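Local coordinates for protein PP1b (Porcine reproductive and respiratory syndrome virus, PDB 6JDR) that probably unwinds RNA and DNA duplexes in the 5' to 3' direction, powered by ATP hydrolysis, as the helicase part of the viral replicase polyprotein, at residues R324-I329 with H395-L400; R303-E308 with R405-I410; Q288-D293 with L352-A357. The protein carries 1 engineered substitution. One frame throughout, in Å; residues are numbered along the deposited sequence.

Contact 1: residues R324-I329 with H395-L400; sequences REDSAI and HRDEQL
D326 and D397 meet carboxylate to carboxylate, and this one pair makes up the whole contact, which buries just 60 Å². Followed outward, the D326 side chain makes no close approach at CB, 5.0 Å from D397 OD2; contact begins at CG of D326, 3.5 Å from D397 OD2. Its two oxygens then straddle that same atom: OD1 of D326 is 3.2 Å and OD2 of D326 3.1 Å from OD2 of D397. The carboxylate planes are turned 45° apart. All these oxygens are acceptors, so the pair is a close approach of like charges and probably costs energy. R312 NH1 forms a salt bridge with D326 OD2 and likely offsets part of that cost. D326 is the second residue of a type II' turn, closed by A328 N on E325 O (3.0 Å); with its CG anti to the backbone N (chi1 -163°), the carboxylate extends toward D397. The turn is braced at its base by R324, whose NE donates in the guanidinium plane to A328 O over 3.1 Å. D397 sits in a similarly short loop, with R396 N bonded to Q399 O. The exposed pair brings together the connection between strands 315-318 and 329-330 and that between strands 392-395 and 400-403.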
loop_
_atom_site.group_PDB
_atom_site.type_symbol
_atom_site.label_atom_id
_atom_site.label_comp_id
_atom_site.label_asym_id
_atom_site.label_seq_id
_atom_site.Cartn_x
_atom_site.Cartn_y
_atom_site.Cartn_z
ATOM N N ARG A 324 8.623 44.487 -12.356
ATOM C CA ARG A 324 8.277 44.049 -13.708
ATOM C C ARG A 324 9.120 44.762 -14.756
ATOM O O ARG A 324 9.273 45.980 -14.708
ATOM C CB ARG A 324 6.814 44.341 -14.018
ATOM C CG ARG A 324 5.801 43.539 -13.222
ATOM C CD ARG A 324 4.405 44.075 -13.488
ATOM N NE ARG A 324 4.124 44.137 -14.924
ATOM C CZ ARG A 324 3.320 45.019 -15.516
ATOM N NH1 ARG A 324 2.680 45.952 -14.819
ATOM N NH2 ARG A 324 3.157 44.968 -16.831
ATOM N N GLU A 325 9.646 43.993 -15.706
ATOM C CA GLU A 325 10.414 44.524 -16.830
ATOM C C GLU A 325 9.948 43.851 -18.110
ATOM O O GLU A 325 9.533 42.695 -18.084
ATOM C CB GLU A 325 11.906 44.254 -16.629
ATOM C CG GLU A 325 12.464 44.776 -15.314
ATOM C CD GLU A 325 13.920 44.411 -15.097
ATOM O OE1 GLU A 325 14.520 43.759 -15.977
ATOM O OE2 GLU A 325 14.465 44.785 -14.036
ATOM N N ASP A 326 10.018 44.572 -19.225
ATOM C CA ASP A 326 9.637 44.021 -20.525
ATOM C C ASP A 326 8.191 43.489 -20.454
ATOM O O ASP A 326 7.297 44.224 -20.035
ATOM C CB ASP A 326 10.662 42.956 -20.960
ATOM C CG ASP A 326 10.588 42.628 -22.446
ATOM O OD1 ASP A 326 9.501 42.768 -23.048
ATOM O OD2 ASP A 326 11.627 42.217 -23.010
ATOM N N SER A 327 7.960 42.229 -20.824
ATOM C CA SER A 327 6.616 41.655 -20.845
ATOM C C SER A 327 6.339 40.768 -19.622
ATOM O O SER A 327 5.548 39.827 -19.696
ATOM C CB SER A 327 6.433 40.847 -22.133
ATOM O OG SER A 327 7.398 39.811 -22.217
ATOM N N ALA A 328 6.982 41.076 -18.497
ATOM C CA ALA A 328 6.785 40.324 -17.261
ATOM C C ALA A 328 5.459 40.697 -16.610
ATOM O O ALA A 328 4.953 41.800 -16.807
ATOM C CB ALA A 328 7.930 40.585 -16.297
ATOM N N ILE A 329 4.913 39.771 -15.825
ATOM C CA ILE A 329 3.656 39.987 -15.108
ATOM C C ILE A 329 3.794 39.589 -13.646
ATOM O O ILE A 329 4.730 38.878 -13.274
ATOM C CB ILE A 329 2.498 39.186 -15.738
ATOM C CG1 ILE A 329 2.819 37.683 -15.754
ATOM C CG2 ILE A 329 2.218 39.691 -17.147
ATOM C CD1 ILE A 329 1.668 36.814 -16.211
ATOM N N HIS A 395 10.284 31.440 -27.207
ATOM C CA HIS A 395 10.492 32.763 -27.796
ATOM C C HIS A 395 11.054 33.741 -26.765
ATOM O O HIS A 395 10.961 33.506 -25.559
ATOM C CB HIS A 395 9.179 33.322 -28.354
ATOM C CG HIS A 395 8.622 32.538 -29.502
ATOM N ND1 HIS A 395 9.186 32.557 -30.759
ATOM C CD2 HIS A 395 7.543 31.723 -29.585
ATOM C CE1 HIS A 395 8.484 31.782 -31.566
ATOM N NE2 HIS A 395 7.481 31.265 -30.879
ATOM N N ARG A 396 11.636 34.834 -27.252
ATOM C CA ARG A 396 12.099 35.923 -26.392
ATOM C C ARG A 396 11.964 37.259 -27.120
ATOM O O ARG A 396 12.901 37.728 -27.773
ATOM C CB ARG A 396 13.544 35.693 -25.933
ATOM C CG ARG A 396 14.061 36.773 -24.990
ATOM C CD ARG A 396 15.194 36.277 -24.105
ATOM N NE ARG A 396 16.394 35.924 -24.862
ATOM C CZ ARG A 396 17.531 35.486 -24.320
ATOM N NH1 ARG A 396 17.645 35.339 -23.003
ATOM N NH2 ARG A 396 18.564 35.190 -25.101
ATOM N N ASP A 397 10.777 37.852 -27.003
ATOM C CA ASP A 397 10.457 39.138 -27.619
ATOM C C ASP A 397 10.599 39.064 -29.145
ATOM O O ASP A 397 11.460 39.718 -29.740
ATOM C CB ASP A 397 11.322 40.255 -27.012
ATOM C CG ASP A 397 10.611 41.599 -26.984
ATOM O OD1 ASP A 397 9.960 41.958 -27.990
ATOM O OD2 ASP A 397 10.701 42.296 -25.950
ATOM N N GLU A 398 9.741 38.249 -29.758
ATOM C CA GLU A 398 9.718 38.042 -31.210
ATOM C C GLU A 398 11.051 37.501 -31.732
ATOM O O GLU A 398 11.603 38.011 -32.708
ATOM C CB GLU A 398 9.338 39.340 -31.944
ATOM C CG GLU A 398 8.117 40.063 -31.385
ATOM C CD GLU A 398 6.853 39.219 -31.399
ATOM O OE1 GLU A 398 6.742 38.302 -32.241
ATOM O OE2 GLU A 398 5.960 39.485 -30.566
ATOM N N GLN A 399 11.555 36.460 -31.075
ATOM C CA GLN A 399 12.829 35.849 -31.449
ATOM C C GLN A 399 12.966 34.473 -30.810
ATOM O O GLN A 399 13.013 34.358 -29.585
ATOM C CB GLN A 399 13.992 36.741 -31.011
ATOM N N LEU A 400 13.030 33.433 -31.641
ATOM C CA LEU A 400 13.113 32.055 -31.156
ATOM C C LEU A 400 14.501 31.739 -30.603
ATOM O O LEU A 400 15.512 32.171 -31.159
ATOM C CB LEU A 400 12.766 31.072 -32.276
#

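Contact 2: residues R303-E308 with R405-I410; sequences RVTYVE and RNNREI
R303 and N407 run past each other in opposite directions, their guanidinium and amide planes 75° apart. The bond from R303 NH1 to N407 OD1, 3.2 Å long, is weak, its N-H...O angle only 130°; the oxygen approaches the guanidinium obliquely. The amide oxygen also lies 3.8 Å from R303 CD, so it meets the bend of the arginine as well as its end. That bend falls at chi3 (-73°), after a chain that leaves the strand extended, and it turns the guanidinium beneath the backbone of 405-410. There the carbonyl oxygen R405 O stands over the centre of one guanidinium face, 4.1 Å above the plane, while R303 NH2 comes within 3.6 Å of R405 CA. The stronger polar partners of R303 are T388 O and V390 O, both taking a bond from NH2, and they probably fix the group's position more than N407 does. NH1 is shared, with a second weak bond to D404 O.

T305 lies on the same side of strand 303-307 as R303, with V304 pointing away between them, as the alternation of a beta-strand requires. The strand is an outermost member of the parallel five-stranded sheet in what is, by family, the second RecA-like domain of a superfamily 1 helicase, and it pairs with strand 367-371.

While the amide oxygen of N407 is turned to R303, its nitrogen is turned to T305, which comes from the opposite direction. The methyl CG2 of T305 is 3.2 Å from N407 ND2, a tight, non-bonded approach whose exact value is doubtful, and T305 OG1 is 3.4 Å from the same nitrogen. The N407 side chain also touches F369 of the adjoining strand 367-371.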
loop_
_atom_site.group_PDB
_atom_site.type_symbol
_atom_site.label_atom_id
_atom_site.label_comp_id
_atom_site.label_asym_id
_atom_site.label_seq_id
_atom_site.Cartn_x
_atom_site.Cartn_y
_atom_site.Cartn_z
ATOM N N ARG A 303 11.664 20.921 -15.238
ATOM C CA ARG A 303 13.022 21.343 -14.894
ATOM C C ARG A 303 13.002 22.497 -13.895
ATOM O O ARG A 303 12.174 23.401 -13.995
ATOM C CB ARG A 303 13.790 21.755 -16.154
ATOM C CG ARG A 303 15.273 22.017 -15.929
ATOM C CD ARG A 303 15.956 22.474 -17.209
ATOM N NE ARG A 303 16.118 21.383 -18.171
ATOM C CZ ARG A 303 16.583 21.527 -19.412
ATOM N NH1 ARG A 303 16.938 22.722 -19.873
ATOM N NH2 ARG A 303 16.690 20.465 -20.204
ATOM N N VAL A 304 13.918 22.451 -12.933
ATOM C CA VAL A 304 14.069 23.514 -11.947
ATOM C C VAL A 304 15.540 23.908 -11.868
ATOM O O VAL A 304 16.398 23.076 -11.560
ATOM C CB VAL A 304 13.564 23.077 -10.556
ATOM C CG1 VAL A 304 13.809 24.174 -9.525
ATOM C CG2 VAL A 304 12.086 22.712 -10.620
ATOM N N THR A 305 15.818 25.180 -12.148
ATOM C CA THR A 305 17.183 25.689 -12.211
ATOM C C THR A 305 17.298 26.975 -11.398
ATOM O O THR A 305 16.503 27.892 -11.584
ATOM C CB THR A 305 17.590 25.982 -13.669
ATOM O OG1 THR A 305 17.039 24.985 -14.540
ATOM C CG2 THR A 305 19.105 26.009 -13.813
ATOM N N TYR A 306 18.286 27.031 -10.505
ATOM C CA TYR A 306 18.532 28.214 -9.674
ATOM C C TYR A 306 19.659 29.070 -10.251
ATOM O O TYR A 306 20.840 28.804 -10.014
ATOM C CB TYR A 306 18.851 27.806 -8.232
ATOM C CG TYR A 306 17.627 27.382 -7.452
ATOM C CD1 TYR A 306 17.017 28.247 -6.546
ATOM C CD2 TYR A 306 17.064 26.121 -7.635
ATOM C CE1 TYR A 306 15.889 27.864 -5.836
ATOM C CE2 TYR A 306 15.937 25.729 -6.930
ATOM C CZ TYR A 306 15.352 26.603 -6.032
ATOM O OH TYR A 306 14.232 26.211 -5.333
ATOM N N VAL A 307 19.276 30.099 -11.004
ATOM C CA VAL A 307 20.232 30.996 -11.667
ATOM C C VAL A 307 20.807 32.043 -10.710
ATOM O O VAL A 307 20.107 32.548 -9.832
ATOM C CB VAL A 307 19.604 31.707 -12.890
ATOM C CG1 VAL A 307 19.111 30.682 -13.902
ATOM C CG2 VAL A 307 18.471 32.645 -12.481
ATOM N N GLU A 308 22.086 32.365 -10.894
ATOM C CA GLU A 308 22.786 33.324 -10.035
ATOM C C GLU A 308 22.552 34.774 -10.469
ATOM O O GLU A 308 22.762 35.700 -9.683
ATOM C CB GLU A 308 24.292 33.031 -10.020
ATOM C CG GLU A 308 24.666 31.623 -9.564
ATOM C CD GLU A 308 24.285 31.333 -8.121
ATOM O OE1 GLU A 308 24.485 32.214 -7.255
ATOM O OE2 GLU A 308 23.793 30.216 -7.851
ATOM N N ARG A 405 20.204 20.537 -22.359
ATOM C CA ARG A 405 20.130 19.902 -21.038
ATOM C C ARG A 405 20.987 20.563 -19.949
ATOM O O ARG A 405 20.628 20.514 -18.772
ATOM C CB ARG A 405 20.486 18.413 -21.142
ATOM C CG ARG A 405 21.886 18.112 -21.664
ATOM C CD ARG A 405 22.135 16.614 -21.732
ATOM N NE ARG A 405 22.352 16.030 -20.409
ATOM C CZ ARG A 405 22.503 14.728 -20.165
ATOM N NH1 ARG A 405 22.458 13.837 -21.154
ATOM N NH2 ARG A 405 22.698 14.311 -18.918
ATOM N N ASN A 406 22.109 21.168 -20.337
ATOM C CA ASN A 406 22.981 21.878 -19.391
ATOM C C ASN A 406 22.713 23.390 -19.294
ATOM O O ASN A 406 23.545 24.135 -18.771
ATOM C CB ASN A 406 24.452 21.624 -19.746
ATOM C CG ASN A 406 24.869 20.184 -19.509
ATOM O OD1 ASN A 406 24.766 19.675 -18.391
ATOM N ND2 ASN A 406 25.352 19.519 -20.555
ATOM N N ASN A 407 21.550 23.834 -19.778
ATOM C CA ASN A 407 21.150 25.248 -19.734
ATOM C C ASN A 407 22.162 26.189 -20.395
ATOM O O ASN A 407 22.605 27.170 -19.790
ATOM C CB ASN A 407 20.864 25.694 -18.291
ATOM C CG ASN A 407 19.665 24.987 -17.684
ATOM O OD1 ASN A 407 18.594 24.929 -18.288
ATOM N ND2 ASN A 407 19.836 24.453 -16.479
ATOM N N ARG A 408 22.523 25.871 -21.636
ATOM C CA ARG A 408 23.376 26.728 -22.455
ATOM C C ARG A 408 22.587 27.161 -23.684
ATOM O O ARG A 408 21.953 26.333 -24.341
ATOM C CB ARG A 408 24.641 25.981 -22.875
ATOM N N GLU A 409 22.624 28.456 -23.989
ATOM C CA GLU A 409 21.872 29.000 -25.118
ATOM C C GLU A 409 22.513 28.599 -26.445
ATOM O O GLU A 409 23.318 29.341 -27.009
ATOM C CB GLU A 409 21.771 30.524 -25.015
ATOM C CG GLU A 409 21.010 31.005 -23.790
ATOM C CD GLU A 409 20.806 32.507 -23.772
ATOM O OE1 GLU A 409 20.418 33.074 -24.816
ATOM O OE2 GLU A 409 21.024 33.123 -22.707
ATOM N N ILE A 410 22.149 27.413 -26.928
ATOM C CA ILE A 410 22.665 26.888 -28.189
ATOM C C ILE A 410 21.669 27.177 -29.311
ATOM O O ILE A 410 20.456 27.083 -29.114
ATOM C CB ILE A 410 22.940 25.370 -28.100
ATOM C CG1 ILE A 410 23.978 25.082 -27.008
ATOM C CG2 ILE A 410 23.433 24.831 -29.438
ATOM C CD1 ILE A 410 24.186 23.611 -26.716
#

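Contact 3: residues Q288-D293 with L352-A357; sequences QPDYRD and LNRQRA
D290 and R354 pair in a salt bridge, the tight point of a contact that buries 119 Å² in all. R354 NH1 lies 2.5 Å from D290 OD2, unusually short for an N-H...O bond, so the exact value is doubtful at this resolution. The R354 chain, bent at chi2 and chi3, brings NH1 to D290, and the carboxylate and guanidinium planes are 23° apart. The oxygen is reached nearly along its C-O axis, yet it sits 25° out of the guanidinium plane, and the N-H...O angle is 130°, far from straight. R354 CD also comes within 3.5 Å of D290 OD2. The other end of the guanidinium is engaged as well: NH2 donates to V380 O, and R354 makes a cation-pi contact with F381.

Segment 288-293 leads into strand 294-297, an outermost strand of the seven-stranded parallel sheet, whereas helix 354-361 belongs with the five-stranded one, so the salt bridge probably spans two RecA-like lobes, consistent with superfamily 1. N353 is the N-cap of that helix, its OD1 accepting from R356 N over 2.7 Å.

Outward the packing slackens. P289, exposed, brings only CB to 4.4 Å of R354 NH1. A sulfate ion, probably from the crystallisation liquor, lies about 5 Å from the R354 side chain.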
loop_
_atom_site.group_PDB
_atom_site.type_symbol
_atom_site.label_atom_id
_atom_site.label_comp_id
_atom_site.label_asym_id
_atom_site.label_seq_id
_atom_site.Cartn_x
_atom_site.Cartn_y
_atom_site.Cartn_z
ATOM N N GLN A 288 2.557 19.393 -2.483
ATOM C CA GLN A 288 1.715 18.422 -1.765
ATOM C C GLN A 288 1.123 18.933 -0.437
ATOM O O GLN A 288 -0.069 18.744 -0.194
ATOM C CB GLN A 288 2.474 17.101 -1.550
ATOM C CG GLN A 288 1.638 15.978 -0.944
ATOM C CD GLN A 288 0.400 15.649 -1.764
ATOM O OE1 GLN A 288 0.496 15.053 -2.838
ATOM N NE2 GLN A 288 -0.770 16.038 -1.261
ATOM N N PRO A 289 1.935 19.593 0.417
ATOM C CA PRO A 289 1.417 20.160 1.670
ATOM C C PRO A 289 0.094 20.936 1.579
ATOM O O PRO A 289 -0.634 21.001 2.569
ATOM C CB PRO A 289 2.541 21.092 2.107
ATOM C CG PRO A 289 3.772 20.408 1.630
ATOM C CD PRO A 289 3.402 19.739 0.333
ATOM N N ASP A 290 -0.209 21.513 0.416
ATOM C CA ASP A 290 -1.456 22.263 0.215
ATOM C C ASP A 290 -2.677 21.430 -0.178
ATOM O O ASP A 290 -3.760 21.991 -0.355
ATOM C CB ASP A 290 -1.257 23.348 -0.854
ATOM C CG ASP A 290 -0.615 24.595 -0.304
ATOM O OD1 ASP A 290 -1.359 25.518 0.086
ATOM O OD2 ASP A 290 0.629 24.642 -0.247
ATOM N N TYR A 291 -2.525 20.115 -0.325
ATOM C CA TYR A 291 -3.624 19.279 -0.823
ATOM C C TYR A 291 -3.833 18.015 0.001
ATOM O O TYR A 291 -2.878 17.434 0.513
ATOM C CB TYR A 291 -3.373 18.913 -2.290
ATOM C CG TYR A 291 -3.252 20.124 -3.182
ATOM C CD1 TYR A 291 -4.384 20.732 -3.714
ATOM C CD2 TYR A 291 -2.006 20.682 -3.469
ATOM C CE1 TYR A 291 -4.282 21.852 -4.523
ATOM C CE2 TYR A 291 -1.895 21.802 -4.277
ATOM C CZ TYR A 291 -3.038 22.383 -4.800
ATOM O OH TYR A 291 -2.949 23.493 -5.602
ATOM N N ARG A 292 -5.093 17.599 0.125
ATOM C CA ARG A 292 -5.433 16.343 0.792
ATOM C C ARG A 292 -5.011 15.144 -0.049
ATOM O O ARG A 292 -4.331 14.247 0.444
ATOM C CB ARG A 292 -6.935 16.243 1.064
ATOM C CG ARG A 292 -7.457 17.124 2.193
ATOM C CD ARG A 292 -8.458 18.164 1.700
ATOM N NE ARG A 292 -9.633 18.269 2.568
ATOM C CZ ARG A 292 -10.696 19.031 2.311
ATOM N NH1 ARG A 292 -10.748 19.781 1.211
ATOM N NH2 ARG A 292 -11.714 19.050 3.165
ATOM N N ASP A 293 -5.420 15.137 -1.318
ATOM C CA ASP A 293 -5.112 14.032 -2.232
ATOM C C ASP A 293 -3.619 13.925 -2.499
ATOM O O ASP A 293 -2.925 14.936 -2.566
ATOM C CB ASP A 293 -5.824 14.218 -3.576
ATOM C CG ASP A 293 -7.329 14.198 -3.453
ATOM O OD1 ASP A 293 -7.843 14.384 -2.331
ATOM O OD2 ASP A 293 -7.997 14.006 -4.489
ATOM N N LEU A 352 7.635 37.003 -0.836
ATOM C CA LEU A 352 7.039 35.739 -1.256
ATOM C C LEU A 352 6.376 35.000 -0.103
ATOM O O LEU A 352 7.018 34.727 0.908
ATOM C CB LEU A 352 8.128 34.861 -1.874
ATOM C CG LEU A 352 7.707 33.679 -2.742
ATOM C CD1 LEU A 352 6.949 34.139 -3.977
ATOM C CD2 LEU A 352 8.944 32.887 -3.137
ATOM N N ASN A 353 5.090 34.686 -0.260
ATOM C CA ASN A 353 4.366 33.834 0.691
ATOM C C ASN A 353 3.959 32.506 0.040
ATOM O O ASN A 353 4.225 32.291 -1.144
ATOM C CB ASN A 353 3.145 34.570 1.265
ATOM C CG ASN A 353 2.052 34.809 0.237
ATOM O OD1 ASN A 353 1.927 34.082 -0.745
ATOM N ND2 ASN A 353 1.246 35.830 0.471
ATOM N N ARG A 354 3.323 31.625 0.812
ATOM C CA ARG A 354 2.858 30.324 0.302
ATOM C C ARG A 354 1.929 30.450 -0.900
ATOM O O ARG A 354 2.157 29.813 -1.927
ATOM C CB ARG A 354 2.155 29.512 1.401
ATOM C CG ARG A 354 2.952 28.324 1.914
ATOM C CD ARG A 354 2.795 27.096 1.023
ATOM N NE ARG A 354 3.992 26.249 1.025
ATOM C CZ ARG A 354 4.132 25.122 0.324
ATOM N NH1 ARG A 354 3.148 24.668 -0.446
ATOM N NH2 ARG A 354 5.271 24.439 0.393
ATOM N N GLN A 355 0.883 31.262 -0.767
ATOM C CA GLN A 355 -0.109 31.408 -1.829
ATOM C C GLN A 355 0.540 31.833 -3.147
ATOM O O GLN A 355 0.323 31.190 -4.173
ATOM C CB GLN A 355 -1.193 32.408 -1.423
ATOM N N ARG A 356 1.341 32.901 -3.104
ATOM C CA ARG A 356 2.056 33.409 -4.288
ATOM C C ARG A 356 3.039 32.385 -4.850
ATOM O O ARG A 356 3.137 32.207 -6.062
ATOM C CB ARG A 356 2.847 34.679 -3.953
ATOM C CG ARG A 356 2.017 35.904 -3.610
ATOM C CD ARG A 356 2.905 37.140 -3.504
ATOM N NE ARG A 356 2.311 38.185 -2.669
ATOM C CZ ARG A 356 1.291 38.965 -3.029
ATOM N NH1 ARG A 356 0.714 38.839 -4.223
ATOM N NH2 ARG A 356 0.834 39.883 -2.181
ATOM N N ALA A 357 3.783 31.734 -3.962
ATOM C CA ALA A 357 4.763 30.734 -4.374
ATOM C C ALA A 357 4.086 29.521 -5.001
ATOM O O ALA A 357 4.591 28.962 -5.968
ATOM C CB ALA A 357 5.627 30.312 -3.196
#

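How the contacts relate
None of the three is a true core contact: contacts 1 and 3 lie at the surface, and contact 2, the largest at 188 Å², is partly buried through R303. Contacts 1 and 2 both bring the five-stranded sheet or its connections to the turn between strands 392-395 and 400-403 and the loop after 400-403, and they touch through the salt bridge R396 NH2 to E409 OE1 at 2.8 Å. Contact 3 touches neither, its nearest atoms about 9 Å from contact 2; it alone borders the seven-stranded sheet, through the loop leading into strand 294-297. The chemistry differs accordingly: like charges between exposed loops, a weak amide contact beside a strand, opposite charges between lobes.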